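Local coordinates for mannosylglycerate hydrolase MGH1-like glycoside hydrolase domain-containing protein (Thermus thermophilus HB8, PDB 4WVC) that probably hydrolyses mannosylglycerate, a solute made by thermophiles under osmotic stress, to mannose and glycerate, and glucosylglycerate to glucose and glycerate, at residues Q31-S36 with G100-P105; M164-A169 with Y349-V354; R198-D203 with F343-R348. One frame throughout, in Å; residues are numbered along the deposited sequence.

Contact 1: Q31-S36 with G100-P105. With DGY ((2R)-2,3-dihydroxypropanoic acid), chain E; TRS (2-amino-2-hydroxymethyl-propane-1,3-diol), chain D.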
# COMPACT_ATOMS: atom_id res chain seq x y z
N GLN A 31 -9.95 -4.76 36.73
CA GLN A 31 -9.86 -4.04 35.45
C GLN A 31 -9.12 -4.85 34.40
O GLN A 31 -7.99 -5.26 34.63
CB GLN A 31 -9.15 -2.69 35.62
CG GLN A 31 -9.24 -1.84 34.38
CD GLN A 31 -8.71 -0.45 34.61
OE1 GLN A 31 -7.89 -0.24 35.49
NE2 GLN A 31 -9.17 0.51 33.82
N TRP A 32 -9.75 -5.08 33.25
CA TRP A 32 -9.11 -5.70 32.09
C TRP A 32 -8.71 -4.64 31.04
O TRP A 32 -9.39 -3.60 30.88
CB TRP A 32 -9.99 -6.77 31.46
CG TRP A 32 -9.72 -8.17 31.91
CD1 TRP A 32 -9.05 -9.14 31.21
CD2 TRP A 32 -10.11 -8.77 33.14
NE1 TRP A 32 -9.00 -10.30 31.94
CE2 TRP A 32 -9.64 -10.10 33.13
CE3 TRP A 32 -10.80 -8.30 34.28
CZ2 TRP A 32 -9.84 -10.97 34.20
CZ3 TRP A 32 -11.00 -9.18 35.32
CH2 TRP A 32 -10.52 -10.49 35.28
N LEU A 33 -7.61 -4.92 30.35
CA LEU A 33 -7.03 -3.98 29.40
C LEU A 33 -7.93 -3.68 28.19
O LEU A 33 -8.39 -2.53 28.04
CB LEU A 33 -5.65 -4.49 28.92
CG LEU A 33 -4.79 -3.58 28.03
CD1 LEU A 33 -3.33 -4.03 28.12
CD2 LEU A 33 -5.23 -3.60 26.57
N TRP A 34 -8.18 -4.65 27.30
CA TRP A 34 -8.96 -4.32 26.08
C TRP A 34 -10.43 -4.20 26.39
O TRP A 34 -11.12 -3.52 25.68
CB TRP A 34 -8.71 -5.24 24.89
CG TRP A 34 -9.32 -6.62 24.88
CD1 TRP A 34 -9.62 -7.40 25.96
CD2 TRP A 34 -9.61 -7.41 23.72
NE1 TRP A 34 -10.10 -8.62 25.54
CE2 TRP A 34 -10.11 -8.64 24.17
CE3 TRP A 34 -9.52 -7.18 22.35
CZ2 TRP A 34 -10.49 -9.63 23.28
CZ3 TRP A 34 -9.91 -8.17 21.48
CH2 TRP A 34 -10.38 -9.37 21.93
N ASP A 35 -10.87 -4.81 27.49
CA ASP A 35 -12.23 -4.57 28.01
C ASP A 35 -12.40 -3.10 28.29
O ASP A 35 -13.36 -2.50 27.81
CB ASP A 35 -12.55 -5.39 29.28
CG ASP A 35 -12.68 -6.89 29.00
OD1 ASP A 35 -11.65 -7.50 28.62
OD2 ASP A 35 -13.80 -7.47 29.16
N SER A 36 -11.48 -2.50 29.03
CA SER A 36 -11.62 -1.08 29.41
C SER A 36 -11.59 -0.10 28.25
O SER A 36 -12.20 0.98 28.34
CB SER A 36 -10.59 -0.66 30.47
OG SER A 36 -10.97 -1.12 31.77
N GLY A 100 1.18 -10.32 34.70
CA GLY A 100 2.50 -10.18 34.10
C GLY A 100 2.46 -10.27 32.59
O GLY A 100 3.52 -10.35 31.96
N ILE A 101 1.27 -10.26 31.99
CA ILE A 101 1.13 -10.36 30.52
C ILE A 101 0.27 -9.22 30.01
O ILE A 101 -0.35 -8.50 30.81
CB ILE A 101 0.48 -11.69 30.11
CG1 ILE A 101 -0.83 -11.90 30.87
CG2 ILE A 101 1.42 -12.87 30.37
CD1 ILE A 101 -1.70 -12.96 30.25
N THR A 102 0.23 -9.04 28.68
CA THR A 102 -0.48 -7.90 28.08
C THR A 102 -1.73 -8.39 27.32
O THR A 102 -2.13 -9.54 27.44
CB THR A 102 0.46 -7.02 27.22
OG1 THR A 102 -0.22 -5.83 26.84
CG2 THR A 102 0.92 -7.73 25.94
N GLN A 103 -2.40 -7.47 26.64
CA GLN A 103 -3.60 -7.78 25.87
C GLN A 103 -3.65 -6.92 24.61
O GLN A 103 -2.83 -6.02 24.44
CB GLN A 103 -4.86 -7.57 26.73
CG GLN A 103 -5.60 -8.85 27.05
CD GLN A 103 -6.95 -8.60 27.71
OE1 GLN A 103 -7.36 -7.45 27.97
NE2 GLN A 103 -7.68 -9.67 27.93
N PRO A 104 -4.63 -7.18 23.71
CA PRO A 104 -4.54 -6.50 22.42
C PRO A 104 -4.56 -5.00 22.55
O PRO A 104 -5.42 -4.46 23.24
CB PRO A 104 -5.76 -7.01 21.68
CG PRO A 104 -5.96 -8.39 22.24
CD PRO A 104 -5.65 -8.24 23.70
N PRO A 105 -3.58 -4.32 21.94
CA PRO A 105 -3.39 -2.88 22.19
C PRO A 105 -4.36 -1.99 21.41
O PRO A 105 -3.94 -1.13 20.61
CB PRO A 105 -1.95 -2.65 21.73
CG PRO A 105 -1.78 -3.60 20.60
CD PRO A 105 -2.55 -4.84 21.03
C1 DGY E . -10.34 -15.18 31.96
O1 DGY E . -11.14 -15.94 31.34
O2 DGY E . -9.91 -15.39 33.12
C2 DGY E . -9.87 -13.93 31.29
O3 DGY E . -10.18 -14.00 29.89
C3 DGY E . -8.36 -13.78 31.50
O4 DGY E . -7.83 -12.77 30.62
C TRS D . -12.26 -11.29 28.30
C1 TRS D . -10.86 -11.26 28.83
C2 TRS D . -13.45 -11.39 29.19
C3 TRS D . -12.35 -10.88 26.80
N TRS D . -12.25 -12.77 28.03
O1 TRS D . -10.51 -9.90 28.52
O2 TRS D . -13.83 -10.02 29.35
O3 TRS D . -11.43 -11.73 26.11
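Trp34 and Gln103 meet in a buried contact that lines the substrate pocket, where the start of helix 33-43 lies against the loop leading into helix 107-117. Gln103 works with both ends of its amide. Gln103 OE1 accepts the backbone N-H of Trp34, with N to OE1 3.0 Å and an almost straight 172° at the hydrogen. Gln103 NE2, on the other branch, gives its N-H to O1 of a bound Tris, probably from the crystallisation liquor, at 2.9 Å, so the two bonds together fix the rotation of the amide. Tris O1 donates in turn to Asp35 OD1 at 2.7 Å and receives a longer bond from Trp34 NE1. The pocket belongs to the (alpha/alpha)6 barrel of glycoside hydrolase family 63, and Trp32, Leu33, Trp34, Asp35 and Gln103 all probably bind substrate. With CG set between the backbone N and the carbonyl carbon (chi1 76°), the Trp34 indole crosses the Gln103 amide at about a right angle and turns one face to Pro104, whose CG makes a CH-pi contact 4.1 Å from the six-membered ring centroid. Leu33 CD2 fits beside Pro104 O at 3.4 Å. Trp32 NE1 bonds to glycerate O4 at 3.0 Å, while Tyr28 and Tyr81 pack edge-to-face with its indole.

Contact 2: M164-A169 with Y349-V354. With DGY ((2R)-2,3-dihydroxypropanoic acid), chain E.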
# COMPACT_ATOMS: atom_id res chain seq x y z
N MET A 164 -8.51 -13.99 23.29
CA MET A 164 -9.35 -15.02 22.71
C MET A 164 -8.82 -16.36 23.19
O MET A 164 -8.24 -17.12 22.43
CB MET A 164 -9.32 -14.93 21.19
CG MET A 164 -9.57 -13.53 20.66
SD MET A 164 -9.71 -13.52 18.86
CE MET A 164 -10.06 -11.76 18.64
N ASP A 165 -9.08 -16.62 24.47
CA ASP A 165 -8.31 -17.51 25.31
C ASP A 165 -8.23 -18.94 24.83
O ASP A 165 -7.15 -19.53 24.88
CB ASP A 165 -8.88 -17.53 26.73
CG ASP A 165 -9.05 -16.16 27.32
OD1 ASP A 165 -8.81 -15.15 26.61
OD2 ASP A 165 -9.47 -16.11 28.50
N ASN A 166 -9.35 -19.51 24.41
CA ASN A 166 -9.36 -20.90 23.98
C ASN A 166 -9.62 -21.05 22.48
O ASN A 166 -10.21 -22.05 22.03
CB ASN A 166 -10.34 -21.74 24.81
CG ASN A 166 -11.79 -21.41 24.54
OD1 ASN A 166 -12.11 -20.31 24.09
ND2 ASN A 166 -12.68 -22.35 24.81
N SER A 167 -9.16 -20.08 21.71
CA SER A 167 -9.31 -20.15 20.24
C SER A 167 -8.70 -21.44 19.73
O SER A 167 -7.62 -21.84 20.16
CB SER A 167 -8.63 -18.96 19.55
OG SER A 167 -8.66 -19.13 18.15
N PRO A 168 -9.39 -22.11 18.81
CA PRO A 168 -8.78 -23.35 18.33
C PRO A 168 -7.41 -23.16 17.66
O PRO A 168 -6.66 -24.12 17.58
CB PRO A 168 -9.82 -23.91 17.35
CG PRO A 168 -11.12 -23.30 17.81
CD PRO A 168 -10.75 -21.92 18.27
N ALA A 169 -7.07 -21.94 17.20
CA ALA A 169 -5.72 -21.68 16.67
C ALA A 169 -4.60 -22.02 17.68
O ALA A 169 -3.52 -22.44 17.28
CB ALA A 169 -5.60 -20.25 16.19
N TYR A 349 -17.02 -20.33 24.32
CA TYR A 349 -16.09 -19.20 24.47
C TYR A 349 -15.60 -18.60 23.13
O TYR A 349 -16.34 -17.84 22.49
CB TYR A 349 -14.93 -19.61 25.40
CG TYR A 349 -14.30 -18.54 26.27
CD1 TYR A 349 -14.99 -17.38 26.60
CD2 TYR A 349 -13.04 -18.73 26.84
CE1 TYR A 349 -14.44 -16.42 27.43
CE2 TYR A 349 -12.48 -17.77 27.68
CZ TYR A 349 -13.20 -16.62 27.98
OH TYR A 349 -12.70 -15.60 28.80
N TRP A 350 -14.37 -18.91 22.71
CA TRP A 350 -13.82 -18.38 21.45
C TRP A 350 -13.70 -19.48 20.39
O TRP A 350 -12.98 -19.35 19.41
CB TRP A 350 -12.46 -17.71 21.71
CG TRP A 350 -12.57 -16.44 22.46
CD1 TRP A 350 -12.39 -16.26 23.78
CD2 TRP A 350 -12.82 -15.15 21.92
NE1 TRP A 350 -12.55 -14.94 24.13
CE2 TRP A 350 -12.82 -14.24 23.00
CE3 TRP A 350 -13.06 -14.67 20.62
CZ2 TRP A 350 -13.07 -12.88 22.83
CZ3 TRP A 350 -13.30 -13.32 20.45
CH2 TRP A 350 -13.30 -12.44 21.55
N ARG A 351 -14.43 -20.57 20.58
CA ARG A 351 -14.42 -21.68 19.63
C ARG A 351 -15.72 -21.74 18.80
O ARG A 351 -16.10 -22.81 18.29
CB ARG A 351 -14.15 -23.01 20.36
CG ARG A 351 -12.91 -22.99 21.23
CD ARG A 351 -12.74 -24.25 22.09
NE ARG A 351 -12.24 -25.38 21.30
CZ ARG A 351 -10.95 -25.61 21.02
NH1 ARG A 351 -10.00 -24.79 21.43
NH2 ARG A 351 -10.63 -26.65 20.29
N GLY A 352 -16.41 -20.61 18.65
CA GLY A 352 -17.64 -20.57 17.87
C GLY A 352 -18.59 -19.43 18.15
O GLY A 352 -19.17 -18.89 17.22
N PRO A 353 -18.80 -19.09 19.43
CA PRO A 353 -19.74 -18.03 19.74
C PRO A 353 -19.46 -16.70 19.05
O PRO A 353 -18.34 -16.42 18.66
CB PRO A 353 -19.59 -17.88 21.26
CG PRO A 353 -19.31 -19.25 21.71
CD PRO A 353 -18.42 -19.83 20.65
N VAL A 354 -20.51 -15.89 18.93
CA VAL A 354 -20.45 -14.57 18.39
C VAL A 354 -20.10 -13.59 19.51
O VAL A 354 -20.66 -13.67 20.62
CB VAL A 354 -21.82 -14.17 17.82
CG1 VAL A 354 -21.85 -12.70 17.43
CG2 VAL A 354 -22.20 -15.06 16.66
C1 DGY E . -10.34 -15.18 31.96
O1 DGY E . -11.14 -15.94 31.34
O2 DGY E . -9.91 -15.39 33.12
C2 DGY E . -9.87 -13.93 31.29
O3 DGY E . -10.18 -14.00 29.89
C3 DGY E . -8.36 -13.78 31.50
O4 DGY E . -7.83 -12.77 30.62
O HOH W 1 -11.13 -18.03 18.15
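The backbone CA of Met164 sits over one face of the Trp350 indole, and this is the tight half of the contact: CA is 3.3 Å from the centroid of the five-membered ring, almost exactly on the ring normal, in a CH-pi contact. The extended side chain then runs on across the indole, CG against CE3 and CZ3, until SD makes an oblique Met-aromatic contact with the six-membered ring. Met164 opens a type I turn ending at Ser167, and within it Asn166 is tied at two places. Asn166 OD1 takes the Trp350 N-H on a lone pair in the carbonyl plane, N to OD1 3.0 Å; chi1 of 70°, with CG between the backbone N and the carbonyl carbon, turns the amide toward that backbone. The main-chain O of Asn166 accepts Arg351 NH1 at 2.8 Å, while Pro168 CG lies over the centre of the same guanidinium. Farther along, the fit is looser: the Trp350 carbonyl and Ser167 share a water, 2.6 Å from Trp350 O and 2.7 Å from Ser167 OG. At the pocket end, Tyr349 OH comes within 3.0 Å of glycerate O1, and glycerate O3 donates to Asp165 OD2 at 2.6 Å. O3 is the hydroxyl that carries the sugar in mannosylglycerate, so its place beside Asp165, the probable proton donor, is consistent with that residue protonating the departing glycerate.

Contact 3: R198-D203 with F343-R348. With DGY ((2R)-2,3-dihydroxypropanoic acid), chain E.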
# COMPACT_ATOMS: atom_id res chain seq x y z
N ARG A 198 -16.96 -22.50 29.04
CA ARG A 198 -15.63 -22.02 29.42
C ARG A 198 -14.54 -22.95 28.93
O ARG A 198 -14.83 -24.02 28.40
CB ARG A 198 -15.56 -21.96 30.94
CG ARG A 198 -16.54 -20.98 31.56
CD ARG A 198 -16.15 -19.55 31.26
NE ARG A 198 -14.78 -19.26 31.68
CZ ARG A 198 -14.14 -18.11 31.47
NH1 ARG A 198 -14.73 -17.11 30.85
NH2 ARG A 198 -12.89 -17.96 31.91
N PRO A 199 -13.27 -22.57 29.09
CA PRO A 199 -12.22 -23.52 28.66
C PRO A 199 -12.16 -24.79 29.52
O PRO A 199 -12.53 -24.78 30.68
CB PRO A 199 -10.93 -22.72 28.79
CG PRO A 199 -11.36 -21.29 28.78
CD PRO A 199 -12.69 -21.27 29.47
N ARG A 200 -11.69 -25.87 28.91
CA ARG A 200 -11.58 -27.15 29.58
C ARG A 200 -10.37 -27.13 30.49
O ARG A 200 -9.54 -26.23 30.40
CB ARG A 200 -11.47 -28.25 28.54
CG ARG A 200 -12.70 -28.34 27.66
CD ARG A 200 -12.58 -29.44 26.63
NE ARG A 200 -13.89 -29.74 26.03
CZ ARG A 200 -14.10 -30.07 24.76
NH1 ARG A 200 -13.08 -30.10 23.90
NH2 ARG A 200 -15.33 -30.34 24.34
N LYS A 201 -10.27 -28.12 31.37
CA LYS A 201 -9.22 -28.11 32.38
C LYS A 201 -7.84 -28.24 31.74
O LYS A 201 -6.91 -27.58 32.17
CB LYS A 201 -9.45 -29.26 33.38
CG LYS A 201 -8.51 -29.35 34.59
CD LYS A 201 -8.76 -30.57 35.49
CE LYS A 201 -8.50 -31.90 34.78
NZ LYS A 201 -7.09 -32.07 34.35
N GLU A 202 -7.74 -29.07 30.70
CA GLU A 202 -6.50 -29.22 29.94
C GLU A 202 -5.99 -27.86 29.51
O GLU A 202 -4.80 -27.61 29.50
CB GLU A 202 -6.68 -30.08 28.70
CG GLU A 202 -6.57 -31.58 28.93
CD GLU A 202 -6.40 -32.39 27.64
OE1 GLU A 202 -5.58 -31.97 26.77
OE2 GLU A 202 -7.04 -33.47 27.51
N ASP A 203 -6.91 -26.99 29.13
CA ASP A 203 -6.57 -25.62 28.78
C ASP A 203 -6.04 -24.88 29.99
O ASP A 203 -4.92 -24.35 29.94
CB ASP A 203 -7.78 -24.89 28.20
CG ASP A 203 -8.30 -25.54 26.93
OD1 ASP A 203 -7.50 -25.81 26.02
OD2 ASP A 203 -9.51 -25.77 26.85
N PHE A 343 -13.44 -28.08 14.98
CA PHE A 343 -13.29 -27.53 16.33
C PHE A 343 -14.46 -26.62 16.73
O PHE A 343 -14.50 -26.16 17.87
CB PHE A 343 -11.99 -26.71 16.47
CG PHE A 343 -10.76 -27.39 15.94
CD1 PHE A 343 -10.27 -28.55 16.55
CD2 PHE A 343 -10.04 -26.85 14.87
CE1 PHE A 343 -9.11 -29.16 16.10
CE2 PHE A 343 -8.89 -27.47 14.41
CZ PHE A 343 -8.43 -28.63 15.01
N PHE A 344 -15.39 -26.35 15.82
CA PHE A 344 -16.57 -25.50 16.10
C PHE A 344 -17.41 -25.97 17.31
O PHE A 344 -17.88 -27.10 17.34
CB PHE A 344 -17.45 -25.41 14.84
CG PHE A 344 -18.68 -24.59 15.02
CD1 PHE A 344 -18.56 -23.23 15.31
CD2 PHE A 344 -19.94 -25.15 14.94
CE1 PHE A 344 -19.68 -22.45 15.50
CE2 PHE A 344 -21.08 -24.38 15.15
CZ PHE A 344 -20.94 -23.02 15.41
N GLU A 345 -17.55 -25.13 18.32
CA GLU A 345 -18.35 -25.43 19.50
C GLU A 345 -19.23 -24.23 19.80
O GLU A 345 -18.74 -23.24 20.32
CB GLU A 345 -17.44 -25.73 20.69
CG GLU A 345 -16.66 -27.04 20.55
CD GLU A 345 -15.77 -27.28 21.75
OE1 GLU A 345 -14.56 -26.94 21.68
OE2 GLU A 345 -16.27 -27.79 22.77
N PRO A 346 -20.52 -24.31 19.46
CA PRO A 346 -21.32 -23.08 19.35
C PRO A 346 -21.56 -22.34 20.67
O PRO A 346 -22.05 -21.23 20.63
CB PRO A 346 -22.65 -23.58 18.76
CG PRO A 346 -22.69 -25.05 19.06
CD PRO A 346 -21.26 -25.51 19.04
N GLY A 347 -21.25 -22.97 21.82
CA GLY A 347 -21.38 -22.34 23.13
C GLY A 347 -20.08 -22.09 23.91
O GLY A 347 -20.11 -21.38 24.90
N ARG A 348 -18.95 -22.65 23.45
CA ARG A 348 -17.70 -22.66 24.25
C ARG A 348 -16.67 -21.55 23.90
O ARG A 348 -15.61 -21.81 23.29
CB ARG A 348 -17.02 -24.03 24.17
CG ARG A 348 -15.97 -24.27 25.25
CD ARG A 348 -15.25 -25.61 25.06
NE ARG A 348 -16.08 -26.77 25.44
CZ ARG A 348 -16.36 -27.16 26.70
NH1 ARG A 348 -15.90 -26.49 27.75
NH2 ARG A 348 -17.09 -28.23 26.91
C1 DGY E . -10.34 -15.18 31.96
O1 DGY E . -11.14 -15.94 31.34
O2 DGY E . -9.91 -15.39 33.12
C2 DGY E . -9.87 -13.93 31.29
O3 DGY E . -10.18 -14.00 29.89
C3 DGY E . -8.36 -13.78 31.50
O4 DGY E . -7.83 -12.77 30.62
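A bend at chi3 (-74°) turns the guanidinium of Arg348 back toward the 198-203 segment, where Arg200, with CG beside the backbone N (chi1 -63°) and extended from CG to NE, passes over it at about a right angle. Together with Glu345 the two arginines form a salt-bridge network on the partly buried outer side of the active-site loops of the (alpha/alpha)6 barrel. Glu345 OE2 is the shared acceptor. Arg348 NE bonds to Glu345 OE2 at 2.9 Å, within the plane of its own guanidinium but from above the plane of the carboxylate. Arg200 NH2 stands 3.1 Å from Glu345 OE2, yet the oxygen lies over the face of the Arg200 guanidinium, so that salt bridge rests on charge alone, with no N-H aimed at it. The two guanidinium planes are 48° apart, and Arg200 NE comes to 3.6 Å from Arg348 CZ; the carboxylate that both approach probably offsets the nearness of the two positive charges. Glu345 OE1, for its part, pairs with Arg351. The type I turn from Glu345 to Arg348 puts both its end residues on this side. Across from it, Arg200 is at the N-cap position of helix 201-216, and its backbone N donates to Asp203 OD2, which uses its anti lone pair. Arg348 NH1 also grips the main chain before that helix, reaching Arg198 O at 2.8 Å. The side chain of Arg198 leaves in another direction, held by Asp189 and Tyr28, and Arg198 NH2 donates to glycerate O1 at 2.7 Å.

Overall arrangement
All three contacts reach the same glycerate. Contact 1 is wholly buried, nearest the middle of the chain, and joins a helix start to a loop through an amide and indoles. Contact 2, also buried, joins two loops and brings in the probable proton donor; it touches contact 1 where Trp34 packs on Met164 and Trp350. Contact 3 lies farthest out, partly exposed, and relies on ion pairs between arginines and a glutamate. Its segment 343-348 runs directly into 349-354 of contact 2, and the Arg351 to Glu345 salt bridge ties the two together. Contacts 1 and 3 do not touch: their nearest atoms are about 8 Å apart, their centres about 22 Å.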